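Local coordinates for protein carbonic anhydrase (PDB 3R1W) that probably catalyses the reversible hydration of carbon dioxide to bicarbonate, as a trimeric, left-handed beta-helical carbonic anhydrase of the gamma class, at residues R64-D69 with G173-L178; H74-S79 with G84-I89; E128-A133 with E162-F167; V142-F147 with A154-P159. All coordinates share one frame; numbering follows the deposited sequence.

Interaction 1 (R64-D69 with G173-L178); sequences RTSVQD and GNYVRL
Gln68 lays its side-chain amide over one face of the Tyr175 ring, the amide and ring planes only 11° from parallel. The approach is made by NE2, which stands 3.4 Å from Tyr175 CZ and is displaced toward the rim of the ring. Back along its own segment, NE2 also reaches Ser66 OG in a weak hydrogen bond of 3.4 Å, a second hold on the turn of the amide. The phenol oxygen looks elsewhere: Tyr175 OH bonds to Arg53 of the second subunit. The setting is a left-handed parallel beta-helix of hexapeptide repeats, along whose flank helix 162-184 runs, and here the helix crosses the coil carrying strand 66-67. Apolar contacts complete the pairing. Ser66 CB lies 3.9 Å from Tyr175 CD1, approaching the ring obliquely, while Leu178 CD2, one turn further along the helix, covers the opposite face. With a leucine in place of Tyr175, the Gln68 amide would probably lose the flat surface it rests on and Arg53 of the second subunit a hydroxyl partner. The aliphatic part of Arg64 meets Val176, CG lying 3.8 Å from Val176 CG2, the methyl anti to the carbonyl carbon. Beyond that contact the arginine chain bends at chi3 (-56°), and its NE forms a salt bridge with Asp93.

Interaction 2 (H74-S79 with G84-I89); sequences HITHAS and GGYPLI
Ile75 presses its CG2 methyl against the chain of the returning segment, 3.4 Å from Leu88 N and 3.6 Å from Leu88 CB. Its other branch, CG1, sits between the backbone N and the carbonyl carbon (chi1 41°), which leads CD1 away to lie over a face of the His74 ring. Leu88 has CG anti to its backbone N (chi1 177°), and its CD2 comes within 3.9 Å of His74 O. Thr76 offers CB to the edge of the Tyr86 ring, near the ring plane, 4.0 Å from CD2; its hydroxyl instead bonds to Asp121. Between these side chains runs a single antiparallel bridge, a hydrogen-bonded pair: Thr76 N donates to Tyr86 O at 3.0 Å, and Tyr86 N returns the bond to Thr76 O. Gly85, at positive phi, passes Thr76 O so closely that a side chain would collide with it. The two segments form the stem of a loop that projects from the beta-helix between strands 72-74 and 88-90. At its base Ile75 and Leu88 rest on Ile59 of strand 58-61, while His74 and His77 face the helix 162-184 of the third subunit through Tyr175 and Asn174.

Interaction 3 (E128-A133 with E162-F167); sequences EVIVAA and EKERSF
Arg165 reaches from the helix to Glu128 in a salt bridge. Followed outward from CB, its chain first sets CG anti to the backbone N (chi1 -163°), 4.1 Å from Glu128 OE1, and then bends at chi2 (-97°), which brings the guanidinium round toward the carboxylate. NE lies 3.2 Å from Glu128 OE2 in a weak hydrogen bond, and beyond CZ the tip NH2 makes the shorter one, 2.9 Å to the same oxygen. Both donors thus converge on OE2 at the guanidinium edge, rather than pairing with two oxygens. The carboxylate is turned steeply, its plane 79° from that of the guanidinium, and NH2 meets OE2 on the syn side but out of the carboxylate plane. OE2 also forms a salt bridge with Arg110; two arginines share this one oxygen, which probably balances part of their charge.

Nearby, Ile130 CD1 touches the length of the Glu164 side chain, closest at CD, 3.8 Å away. The carboxylate of Glu164 is taken up by Arg158 and by the backbone N of Thr161. The contact lies at the surface, where the first turn of helix 162-184 meets a coil of the left-handed beta-helix, in its hexapeptide-repeat region. Phe168 of the same helix touches Glu128 and Ile130, and strand 147-150 is the next parallel strand of the sheet, paired with Ile130 through Phe147 and Tyr149.

Interaction 4 (V142-F147 with A154-P159); sequences VLESGF and AKKVRP
Phe147 and Pro159 form an antiparallel, non-hydrogen-bonded pair, CA atoms 4.1 Å apart and side chains diverging, with Phe147 closing a type II turn that begins at Glu144 and has Gly146 at positive phi. CA-H...O contacts cross in both directions, from Pro159 CA to Gly146 O (3.3 Å) and from Phe147 CA to Arg158 O. Lys156 lies over one face of the Phe147 ring: CD is 3.4 Å from Phe147 CD2, a bend at chi3 (-68°) sets CE above the ring centre in a CH-pi contact, and the chain then runs on extended to NZ, still over the face, 4.0 Å from the centroid in a cation-pi contact. NZ meets Glu144 OE1 at 3.0 Å in a salt bridge, from well above the carboxylate plane. Pro159 CD adds an apolar contact, 4.1 Å from Phe147 CE2. Replacing Phe147 by an alanine would probably leave the Lys156 chain without its aromatic bed and its ammonium group freer to swing away from Glu144. Arg158 turns the other way, to a salt bridge with Glu164 and, through NH1, a hydrogen bond to Pro159 O. The arrangement belongs to the end of the left-handed beta-helix, where strand 155-159 doubles back antiparallel to strand 147-150 and leads into the C-terminal helix.

Overall arrangement
Interactions 1 and 3 both join helix 162-184 to the same sheet of the beta-helix, their centres 15 Å apart, and both touch the second subunit, yet their chemistry differs: interaction 1, partly buried, relies on amide-ring and apolar packing, whereas interaction 3 is a surface contact resting on a salt bridge and on Ile130 against Glu164. Interaction 4, also a surface contact, combines charge with an aromatic face and lies beside interaction 3; the two touch through the Arg158-Glu164 salt bridge, joining strand 155-159 to the helix that follows it. Interaction 2 stands apart, across the chain's centre from interactions 1 and 3: a partly buried loop stem held mainly by paired backbone bonds and apolar branches.

Interaction 1 (R64-D69 with G173-L178)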
loop_
_atom_site.group_PDB
_atom_site.type_symbol
_atom_site.label_atom_id
_atom_site.label_comp_id
_atom_site.label_asym_id
_atom_site.label_seq_id
_atom_site.Cartn_x
_atom_site.Cartn_y
_atom_site.Cartn_z
ATOM N N ARG B 64 -19.807 -7.069 -10.638
ATOM C CA ARG B 64 -20.017 -6.938 -9.194
ATOM C C ARG B 64 -18.746 -7.227 -8.390
ATOM O O ARG B 64 -18.797 -7.780 -7.294
ATOM C CB ARG B 64 -21.180 -7.826 -8.717
ATOM C CG ARG B 64 -22.532 -7.471 -9.343
ATOM C CD ARG B 64 -23.601 -8.454 -8.896
ATOM N NE ARG B 64 -23.201 -9.818 -9.208
ATOM C CZ ARG B 64 -23.703 -10.538 -10.207
ATOM N NH1 ARG B 64 -24.652 -10.030 -10.987
ATOM N NH2 ARG B 64 -23.261 -11.774 -10.416
ATOM N N THR B 65 -17.606 -6.831 -8.938
ATOM C CA THR B 65 -16.332 -7.063 -8.271
ATOM C C THR B 65 -15.772 -5.744 -7.761
ATOM O O THR B 65 -15.898 -4.717 -8.429
ATOM C CB THR B 65 -15.357 -7.780 -9.220
ATOM O OG1 THR B 65 -15.730 -9.163 -9.296
ATOM C CG2 THR B 65 -13.917 -7.667 -8.733
ATOM N N SER B 66 -15.216 -5.762 -6.553
ATOM C CA SER B 66 -14.635 -4.554 -5.986
ATOM C C SER B 66 -13.123 -4.669 -5.959
ATOM O O SER B 66 -12.574 -5.751 -5.739
ATOM C CB SER B 66 -15.182 -4.260 -4.583
ATOM O OG SER B 66 -14.833 -5.266 -3.650
ATOM N N VAL B 67 -12.467 -3.549 -6.222
ATOM C CA VAL B 67 -11.023 -3.430 -6.117
ATOM C C VAL B 67 -10.792 -2.343 -5.078
ATOM O O VAL B 67 -10.922 -1.166 -5.378
ATOM C CB VAL B 67 -10.402 -3.000 -7.458
ATOM C CG1 VAL B 67 -8.882 -2.856 -7.328
ATOM C CG2 VAL B 67 -10.762 -4.009 -8.550
ATOM N N GLN B 68 -10.471 -2.740 -3.851
ATOM C CA GLN B 68 -10.507 -1.796 -2.735
ATOM C C GLN B 68 -9.257 -0.934 -2.538
ATOM O O GLN B 68 -8.230 -1.115 -3.203
ATOM C CB GLN B 68 -10.910 -2.512 -1.442
ATOM C CG GLN B 68 -12.329 -3.066 -1.542
ATOM C CD GLN B 68 -12.718 -3.904 -0.344
ATOM O OE1 GLN B 68 -12.020 -3.919 0.672
ATOM N NE2 GLN B 68 -13.831 -4.621 -0.462
ATOM N N ASP B 69 -9.384 0.011 -1.614
ATOM C CA ASP B 69 -8.463 1.137 -1.469
ATOM C C ASP B 69 -7.013 0.696 -1.453
ATOM O O ASP B 69 -6.637 -0.169 -0.668
ATOM C CB ASP B 69 -8.757 1.873 -0.155
ATOM C CG ASP B 69 -10.256 1.955 0.149
ATOM O OD1 ASP B 69 -10.875 0.893 0.390
ATOM O OD2 ASP B 69 -10.810 3.077 0.169
ATOM N N GLY B 173 -22.637 -7.941 -2.950
ATOM C CA GLY B 173 -23.856 -7.161 -3.102
ATOM C C GLY B 173 -23.843 -5.921 -2.221
ATOM O O GLY B 173 -24.322 -4.865 -2.614
ATOM N N ASN B 174 -23.298 -6.051 -1.016
ATOM C CA ASN B 174 -23.181 -4.899 -0.128
ATOM C C ASN B 174 -22.284 -3.839 -0.748
ATOM O O ASN B 174 -22.540 -2.646 -0.607
ATOM C CB ASN B 174 -22.628 -5.305 1.233
ATOM C CG ASN B 174 -22.530 -4.120 2.186
ATOM O OD1 ASN B 174 -23.537 -3.484 2.500
ATOM N ND2 ASN B 174 -21.324 -3.814 2.635
ATOM N N TYR B 175 -21.234 -4.271 -1.446
ATOM C CA TYR B 175 -20.335 -3.312 -2.097
ATOM C C TYR B 175 -20.949 -2.673 -3.346
ATOM O O TYR B 175 -20.637 -1.526 -3.679
ATOM C CB TYR B 175 -18.938 -3.905 -2.367
ATOM C CG TYR B 175 -17.918 -3.329 -1.404
ATOM C CD1 TYR B 175 -17.052 -2.318 -1.804
ATOM C CD2 TYR B 175 -17.864 -3.759 -0.080
ATOM C CE1 TYR B 175 -16.134 -1.768 -0.915
ATOM C CE2 TYR B 175 -16.956 -3.211 0.819
ATOM C CZ TYR B 175 -16.097 -2.213 0.391
ATOM O OH TYR B 175 -15.184 -1.664 1.264
ATOM N N VAL B 176 -21.830 -3.403 -4.023
ATOM C CA VAL B 176 -22.602 -2.809 -5.120
ATOM C C VAL B 176 -23.488 -1.677 -4.587
ATOM O O VAL B 176 -23.540 -0.582 -5.160
ATOM C CB VAL B 176 -23.444 -3.868 -5.872
ATOM C CG1 VAL B 176 -24.455 -3.193 -6.812
ATOM C CG2 VAL B 176 -22.534 -4.823 -6.646
ATOM N N ARG B 177 -24.188 -1.934 -3.485
ATOM C CA ARG B 177 -25.003 -0.896 -2.874
ATOM C C ARG B 177 -24.160 0.287 -2.394
ATOM O O ARG B 177 -24.576 1.436 -2.528
ATOM C CB ARG B 177 -25.861 -1.456 -1.729
ATOM C CG ARG B 177 -26.992 -2.361 -2.197
ATOM C CD ARG B 177 -27.961 -2.668 -1.059
ATOM N NE ARG B 177 -27.289 -3.306 0.070
ATOM C CZ ARG B 177 -27.062 -4.613 0.156
ATOM N NH1 ARG B 177 -27.454 -5.417 -0.824
ATOM N NH2 ARG B 177 -26.442 -5.116 1.216
ATOM N N LEU B 178 -22.976 0.004 -1.848
ATOM C CA LEU B 178 -22.104 1.051 -1.320
ATOM C C LEU B 178 -21.593 1.906 -2.468
ATOM O O LEU B 178 -21.555 3.141 -2.398
ATOM C CB LEU B 178 -20.917 0.431 -0.584
ATOM C CG LEU B 178 -19.967 1.441 0.055
ATOM C CD1 LEU B 178 -20.729 2.333 1.047
ATOM C CD2 LEU B 178 -18.801 0.706 0.732
#

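Interaction 2 (H74-S79 with G84-I89)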
loop_
_atom_site.group_PDB
_atom_site.type_symbol
_atom_site.label_atom_id
_atom_site.label_comp_id
_atom_site.label_asym_id
_atom_site.label_seq_id
_atom_site.Cartn_x
_atom_site.Cartn_y
_atom_site.Cartn_z
ATOM N N HIS B 74 -1.687 -5.686 -11.572
ATOM C CA HIS B 74 -0.779 -5.541 -12.695
ATOM C C HIS B 74 -0.507 -6.901 -13.334
ATOM O O HIS B 74 -1.107 -7.913 -12.970
ATOM C CB HIS B 74 0.516 -4.828 -12.258
ATOM C CG HIS B 74 1.348 -4.330 -13.402
ATOM N ND1 HIS B 74 2.697 -4.586 -13.514
ATOM C CD2 HIS B 74 1.012 -3.604 -14.498
ATOM C CE1 HIS B 74 3.160 -4.041 -14.626
ATOM N NE2 HIS B 74 2.157 -3.439 -15.242
ATOM N N ILE B 75 0.381 -6.907 -14.309
ATOM C CA ILE B 75 0.573 -8.064 -15.158
ATOM C C ILE B 75 2.045 -8.226 -15.506
ATOM O O ILE B 75 2.880 -7.408 -15.109
ATOM C CB ILE B 75 -0.268 -7.935 -16.440
ATOM C CG1 ILE B 75 -0.229 -6.494 -16.986
ATOM C CG2 ILE B 75 -1.716 -8.305 -16.146
ATOM C CD1 ILE B 75 1.164 -5.995 -17.455
ATOM N N THR B 76 2.369 -9.282 -16.246
ATOM C CA THR B 76 3.756 -9.512 -16.644
ATOM C C THR B 76 3.883 -9.564 -18.168
ATOM O O THR B 76 3.161 -10.304 -18.831
ATOM C CB THR B 76 4.288 -10.827 -16.051
ATOM O OG1 THR B 76 4.352 -10.714 -14.625
ATOM C CG2 THR B 76 5.687 -11.145 -16.596
ATOM N N HIS B 77 4.807 -8.786 -18.724
ATOM C CA HIS B 77 4.959 -8.775 -20.170
ATOM C C HIS B 77 5.559 -10.086 -20.682
ATOM O O HIS B 77 6.302 -10.773 -19.977
ATOM C CB HIS B 77 5.776 -7.560 -20.638
ATOM C CG HIS B 77 7.250 -7.677 -20.398
ATOM N ND1 HIS B 77 8.151 -7.896 -21.419
ATOM C CD2 HIS B 77 7.983 -7.575 -19.265
ATOM C CE1 HIS B 77 9.375 -7.941 -20.923
ATOM N NE2 HIS B 77 9.303 -7.746 -19.619
ATOM N N ALA B 78 5.224 -10.432 -21.916
ATOM C CA ALA B 78 5.779 -11.622 -22.541
ATOM C C ALA B 78 7.248 -11.393 -22.894
ATOM O O ALA B 78 7.605 -10.364 -23.475
ATOM C CB ALA B 78 4.985 -11.974 -23.780
ATOM N N SER B 79 8.094 -12.347 -22.514
ATOM C CA SER B 79 9.518 -12.278 -22.824
ATOM C C SER B 79 10.155 -13.659 -22.692
ATOM O O SER B 79 9.483 -14.628 -22.350
ATOM C CB SER B 79 10.231 -11.296 -21.891
ATOM O OG SER B 79 10.456 -11.883 -20.620
ATOM N N GLY B 84 5.042 -15.684 -23.263
ATOM C CA GLY B 84 3.619 -15.401 -23.345
ATOM C C GLY B 84 3.110 -14.415 -22.301
ATOM O O GLY B 84 1.978 -13.939 -22.393
ATOM N N GLY B 85 3.944 -14.109 -21.305
ATOM C CA GLY B 85 3.550 -13.222 -20.222
ATOM C C GLY B 85 2.429 -13.786 -19.354
ATOM O O GLY B 85 2.055 -14.954 -19.482
ATOM N N TYR B 86 1.899 -12.949 -18.463
ATOM C CA TYR B 86 0.798 -13.325 -17.580
ATOM C C TYR B 86 -0.212 -12.189 -17.528
ATOM O O TYR B 86 0.086 -11.105 -17.014
ATOM C CB TYR B 86 1.306 -13.617 -16.164
ATOM C CG TYR B 86 2.156 -14.860 -16.051
ATOM C CD1 TYR B 86 1.574 -16.117 -15.967
ATOM C CD2 TYR B 86 3.543 -14.776 -16.016
ATOM C CE1 TYR B 86 2.347 -17.260 -15.860
ATOM C CE2 TYR B 86 4.327 -15.916 -15.907
ATOM C CZ TYR B 86 3.722 -17.153 -15.833
ATOM O OH TYR B 86 4.496 -18.289 -15.730
ATOM N N PRO B 87 -1.410 -12.420 -18.079
ATOM C CA PRO B 87 -2.470 -11.419 -17.976
ATOM C C PRO B 87 -3.152 -11.567 -16.624
ATOM O O PRO B 87 -2.788 -12.459 -15.855
ATOM C CB PRO B 87 -3.426 -11.833 -19.087
ATOM C CG PRO B 87 -3.285 -13.332 -19.123
ATOM C CD PRO B 87 -1.845 -13.614 -18.832
ATOM N N LEU B 88 -4.125 -10.708 -16.350
ATOM C CA LEU B 88 -4.857 -10.754 -15.093
ATOM C C LEU B 88 -6.338 -10.940 -15.393
ATOM O O LEU B 88 -6.962 -10.091 -16.033
ATOM C CB LEU B 88 -4.628 -9.455 -14.312
ATOM C CG LEU B 88 -5.358 -9.273 -12.983
ATOM C CD1 LEU B 88 -5.023 -10.403 -12.030
ATOM C CD2 LEU B 88 -4.965 -7.921 -12.395
ATOM N N ILE B 89 -6.898 -12.050 -14.923
ATOM C CA ILE B 89 -8.281 -12.399 -15.221
ATOM C C ILE B 89 -9.020 -12.582 -13.903
ATOM O O ILE B 89 -8.594 -13.379 -13.072
ATOM C CB ILE B 89 -8.354 -13.713 -16.017
ATOM C CG1 ILE B 89 -7.577 -13.574 -17.331
ATOM C CG2 ILE B 89 -9.809 -14.100 -16.288
ATOM C CD1 ILE B 89 -8.153 -12.523 -18.256
#

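Interaction 3 (E128-A133 with E162-F167)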
loop_
_atom_site.group_PDB
_atom_site.type_symbol
_atom_site.label_atom_id
_atom_site.label_comp_id
_atom_site.label_asym_id
_atom_site.label_seq_id
_atom_site.Cartn_x
_atom_site.Cartn_y
_atom_site.Cartn_z
ATOM N N GLU B 128 -15.376 -19.642 -5.237
ATOM C CA GLU B 128 -15.761 -19.854 -3.843
ATOM C C GLU B 128 -14.580 -20.227 -2.948
ATOM O O GLU B 128 -14.609 -21.215 -2.217
ATOM C CB GLU B 128 -16.917 -20.874 -3.766
ATOM C CG GLU B 128 -18.138 -20.371 -4.542
ATOM C CD GLU B 128 -19.346 -21.303 -4.501
ATOM O OE1 GLU B 128 -19.238 -22.432 -3.977
ATOM O OE2 GLU B 128 -20.412 -20.892 -5.010
ATOM N N VAL B 129 -13.534 -19.405 -3.017
ATOM C CA VAL B 129 -12.355 -19.570 -2.193
ATOM C C VAL B 129 -12.209 -18.323 -1.328
ATOM O O VAL B 129 -12.560 -17.227 -1.759
ATOM C CB VAL B 129 -11.088 -19.710 -3.077
ATOM C CG1 VAL B 129 -9.828 -19.479 -2.260
ATOM C CG2 VAL B 129 -11.078 -21.073 -3.790
ATOM N N ILE B 130 -11.716 -18.500 -0.110
ATOM C CA ILE B 130 -11.349 -17.372 0.741
ATOM C C ILE B 130 -9.836 -17.334 0.885
ATOM O O ILE B 130 -9.218 -18.329 1.274
ATOM C CB ILE B 130 -11.980 -17.477 2.149
ATOM C CG1 ILE B 130 -13.498 -17.278 2.072
ATOM C CG2 ILE B 130 -11.351 -16.447 3.091
ATOM C CD1 ILE B 130 -14.219 -17.584 3.378
ATOM N N VAL B 131 -9.242 -16.191 0.545
ATOM C CA VAL B 131 -7.821 -15.952 0.784
ATOM C C VAL B 131 -7.729 -15.013 1.977
ATOM O O VAL B 131 -8.193 -13.868 1.922
ATOM C CB VAL B 131 -7.107 -15.337 -0.447
ATOM C CG1 VAL B 131 -5.618 -15.065 -0.141
ATOM C CG2 VAL B 131 -7.244 -16.257 -1.657
ATOM N N ALA B 132 -7.169 -15.518 3.070
ATOM C CA ALA B 132 -7.129 -14.769 4.325
ATOM C C ALA B 132 -6.301 -13.515 4.166
ATOM O O ALA B 132 -5.368 -13.474 3.353
ATOM C CB ALA B 132 -6.564 -15.632 5.443
ATOM N N ALA B 133 -6.633 -12.499 4.955
ATOM C CA ALA B 133 -5.870 -11.257 4.958
ATOM C C ALA B 133 -4.379 -11.535 5.141
ATOM O O ALA B 133 -3.991 -12.346 5.977
ATOM C CB ALA B 133 -6.381 -10.333 6.065
ATOM N N GLU B 162 -21.163 -22.780 5.434
ATOM C CA GLU B 162 -22.311 -22.403 4.616
ATOM C C GLU B 162 -22.519 -20.893 4.676
ATOM O O GLU B 162 -22.901 -20.269 3.683
ATOM C CB GLU B 162 -23.580 -23.143 5.065
ATOM N N LYS B 163 -22.256 -20.309 5.840
ATOM C CA LYS B 163 -22.402 -18.871 6.013
ATOM C C LYS B 163 -21.345 -18.153 5.177
ATOM O O LYS B 163 -21.608 -17.110 4.576
ATOM C CB LYS B 163 -22.282 -18.488 7.488
ATOM C CG LYS B 163 -22.711 -17.063 7.783
ATOM C CD LYS B 163 -23.392 -16.940 9.141
ATOM C CE LYS B 163 -23.629 -15.471 9.485
ATOM N NZ LYS B 163 -24.044 -15.244 10.904
ATOM N N GLU B 164 -20.147 -18.727 5.134
ATOM C CA GLU B 164 -19.092 -18.171 4.293
ATOM C C GLU B 164 -19.453 -18.283 2.810
ATOM O O GLU B 164 -19.199 -17.364 2.023
ATOM C CB GLU B 164 -17.747 -18.835 4.603
ATOM C CG GLU B 164 -17.126 -18.344 5.907
ATOM C CD GLU B 164 -15.942 -19.177 6.356
ATOM O OE1 GLU B 164 -15.801 -20.326 5.880
ATOM O OE2 GLU B 164 -15.147 -18.675 7.182
ATOM N N ARG B 165 -20.066 -19.394 2.430
ATOM C CA ARG B 165 -20.505 -19.550 1.054
ATOM C C ARG B 165 -21.514 -18.464 0.681
ATOM O O ARG B 165 -21.450 -17.890 -0.389
ATOM C CB ARG B 165 -21.127 -20.924 0.822
ATOM C CG ARG B 165 -21.240 -21.302 -0.638
ATOM C CD ARG B 165 -22.624 -21.021 -1.222
ATOM N NE ARG B 165 -22.540 -20.851 -2.666
ATOM C CZ ARG B 165 -23.236 -19.964 -3.360
ATOM N NH1 ARG B 165 -24.104 -19.172 -2.752
ATOM N NH2 ARG B 165 -23.068 -19.882 -4.663
ATOM N N SER B 166 -22.455 -18.194 1.576
ATOM C CA SER B 166 -23.470 -17.178 1.294
ATOM C C SER B 166 -22.869 -15.771 1.316
ATOM O O SER B 166 -23.408 -14.856 0.696
ATOM C CB SER B 166 -24.657 -17.284 2.261
ATOM O OG SER B 166 -24.334 -16.763 3.539
ATOM N N PHE B 167 -21.748 -15.599 2.011
ATOM C CA PHE B 167 -21.165 -14.263 2.150
ATOM C C PHE B 167 -20.539 -13.734 0.862
ATOM O O PHE B 167 -20.473 -12.526 0.664
ATOM C CB PHE B 167 -20.149 -14.200 3.295
ATOM C CG PHE B 167 -19.600 -12.822 3.536
ATOM C CD1 PHE B 167 -20.317 -11.892 4.281
ATOM C CD2 PHE B 167 -18.373 -12.448 2.998
ATOM C CE1 PHE B 167 -19.815 -10.619 4.506
ATOM C CE2 PHE B 167 -17.862 -11.171 3.218
ATOM C CZ PHE B 167 -18.592 -10.253 3.972
#

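Interaction 4 (V142-F147 with A154-P159)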
loop_
_atom_site.group_PDB
_atom_site.type_symbol
_atom_site.label_atom_id
_atom_site.label_comp_id
_atom_site.label_asym_id
_atom_site.label_seq_id
_atom_site.Cartn_x
_atom_site.Cartn_y
_atom_site.Cartn_z
ATOM N N VAL B 142 -2.390 -23.288 -7.239
ATOM C CA VAL B 142 -3.811 -23.479 -7.501
ATOM C C VAL B 142 -4.577 -23.557 -6.185
ATOM O O VAL B 142 -4.242 -24.363 -5.309
ATOM C CB VAL B 142 -4.075 -24.768 -8.309
ATOM C CG1 VAL B 142 -5.584 -24.962 -8.537
ATOM C CG2 VAL B 142 -3.318 -24.727 -9.632
ATOM N N LEU B 143 -5.586 -22.704 -6.039
ATOM C CA LEU B 143 -6.440 -22.722 -4.850
ATOM C C LEU B 143 -7.756 -23.424 -5.157
ATOM O O LEU B 143 -8.536 -22.965 -5.991
ATOM C CB LEU B 143 -6.703 -21.302 -4.338
ATOM C CG LEU B 143 -5.480 -20.455 -3.989
ATOM C CD1 LEU B 143 -5.896 -19.228 -3.190
ATOM C CD2 LEU B 143 -4.427 -21.247 -3.221
ATOM N N GLU B 144 -8.001 -24.539 -4.471
ATOM C CA GLU B 144 -9.140 -25.394 -4.783
ATOM C C GLU B 144 -10.449 -24.813 -4.276
ATOM O O GLU B 144 -10.517 -24.293 -3.169
ATOM C CB GLU B 144 -8.938 -26.791 -4.190
ATOM C CG GLU B 144 -7.665 -27.476 -4.659
ATOM C CD GLU B 144 -7.411 -28.801 -3.951
ATOM O OE1 GLU B 144 -8.320 -29.290 -3.241
ATOM O OE2 GLU B 144 -6.298 -29.347 -4.108
ATOM N N SER B 145 -11.485 -24.921 -5.101
ATOM C CA SER B 145 -12.805 -24.411 -4.766
ATOM C C SER B 145 -13.312 -24.896 -3.404
ATOM O O SER B 145 -13.159 -26.067 -3.049
ATOM C CB SER B 145 -13.805 -24.789 -5.862
ATOM O OG SER B 145 -15.044 -24.133 -5.669
ATOM N N GLY B 146 -13.908 -23.978 -2.645
ATOM C CA GLY B 146 -14.597 -24.327 -1.414
ATOM C C GLY B 146 -13.693 -24.389 -0.202
ATOM O O GLY B 146 -14.050 -24.988 0.814
ATOM N N PHE B 147 -12.524 -23.757 -0.289
ATOM C CA PHE B 147 -11.581 -23.788 0.824
ATOM C C PHE B 147 -11.089 -22.419 1.252
ATOM O O PHE B 147 -11.123 -21.463 0.480
ATOM C CB PHE B 147 -10.374 -24.667 0.500
ATOM C CG PHE B 147 -10.692 -26.129 0.458
ATOM C CD1 PHE B 147 -11.085 -26.731 -0.722
ATOM C CD2 PHE B 147 -10.613 -26.895 1.611
ATOM C CE1 PHE B 147 -11.390 -28.084 -0.759
ATOM C CE2 PHE B 147 -10.908 -28.248 1.583
ATOM C CZ PHE B 147 -11.300 -28.843 0.397
ATOM N N ALA B 154 0.634 -19.325 1.109
ATOM C CA ALA B 154 -0.733 -19.690 1.458
ATOM C C ALA B 154 -0.933 -21.195 1.381
ATOM O O ALA B 154 -0.507 -21.846 0.416
ATOM C CB ALA B 154 -1.718 -18.969 0.560
ATOM N N LYS B 155 -1.565 -21.743 2.415
ATOM C CA LYS B 155 -1.850 -23.173 2.487
ATOM C C LYS B 155 -3.314 -23.414 2.859
ATOM O O LYS B 155 -3.949 -22.571 3.505
ATOM C CB LYS B 155 -0.936 -23.842 3.513
ATOM C CG LYS B 155 0.506 -24.010 3.059
ATOM N N LYS B 156 -3.848 -24.564 2.453
ATOM C CA LYS B 156 -5.237 -24.901 2.760
ATOM C C LYS B 156 -5.421 -25.028 4.270
ATOM O O LYS B 156 -4.624 -25.684 4.944
ATOM C CB LYS B 156 -5.643 -26.201 2.060
ATOM C CG LYS B 156 -7.107 -26.562 2.234
ATOM C CD LYS B 156 -7.404 -27.961 1.706
ATOM C CE LYS B 156 -7.280 -28.028 0.196
ATOM N NZ LYS B 156 -7.519 -29.412 -0.315
ATOM N N VAL B 157 -6.463 -24.386 4.795
ATOM C CA VAL B 157 -6.755 -24.417 6.225
ATOM C C VAL B 157 -7.939 -25.328 6.526
ATOM O O VAL B 157 -7.863 -26.204 7.388
ATOM C CB VAL B 157 -7.107 -23.018 6.755
ATOM C CG1 VAL B 157 -7.460 -23.086 8.235
ATOM C CG2 VAL B 157 -5.963 -22.050 6.509
ATOM N N ARG B 158 -9.034 -25.111 5.804
ATOM C CA ARG B 158 -10.280 -25.842 6.035
ATOM C C ARG B 158 -11.266 -25.531 4.925
ATOM O O ARG B 158 -11.087 -24.564 4.190
ATOM C CB ARG B 158 -10.896 -25.425 7.367
ATOM C CG ARG B 158 -11.183 -23.933 7.466
ATOM C CD ARG B 158 -12.007 -23.586 8.696
ATOM N NE ARG B 158 -12.155 -22.142 8.852
ATOM C CZ ARG B 158 -13.085 -21.418 8.234
ATOM N NH1 ARG B 158 -13.956 -22.008 7.422
ATOM N NH2 ARG B 158 -13.146 -20.107 8.426
ATOM N N PRO B 159 -12.320 -26.351 4.793
ATOM C CA PRO B 159 -13.375 -25.966 3.853
ATOM C C PRO B 159 -14.135 -24.752 4.366
ATOM O O PRO B 159 -14.104 -24.459 5.561
ATOM C CB PRO B 159 -14.295 -27.195 3.819
ATOM C CG PRO B 159 -13.924 -28.012 5.016
ATOM C CD PRO B 159 -12.497 -27.718 5.315
#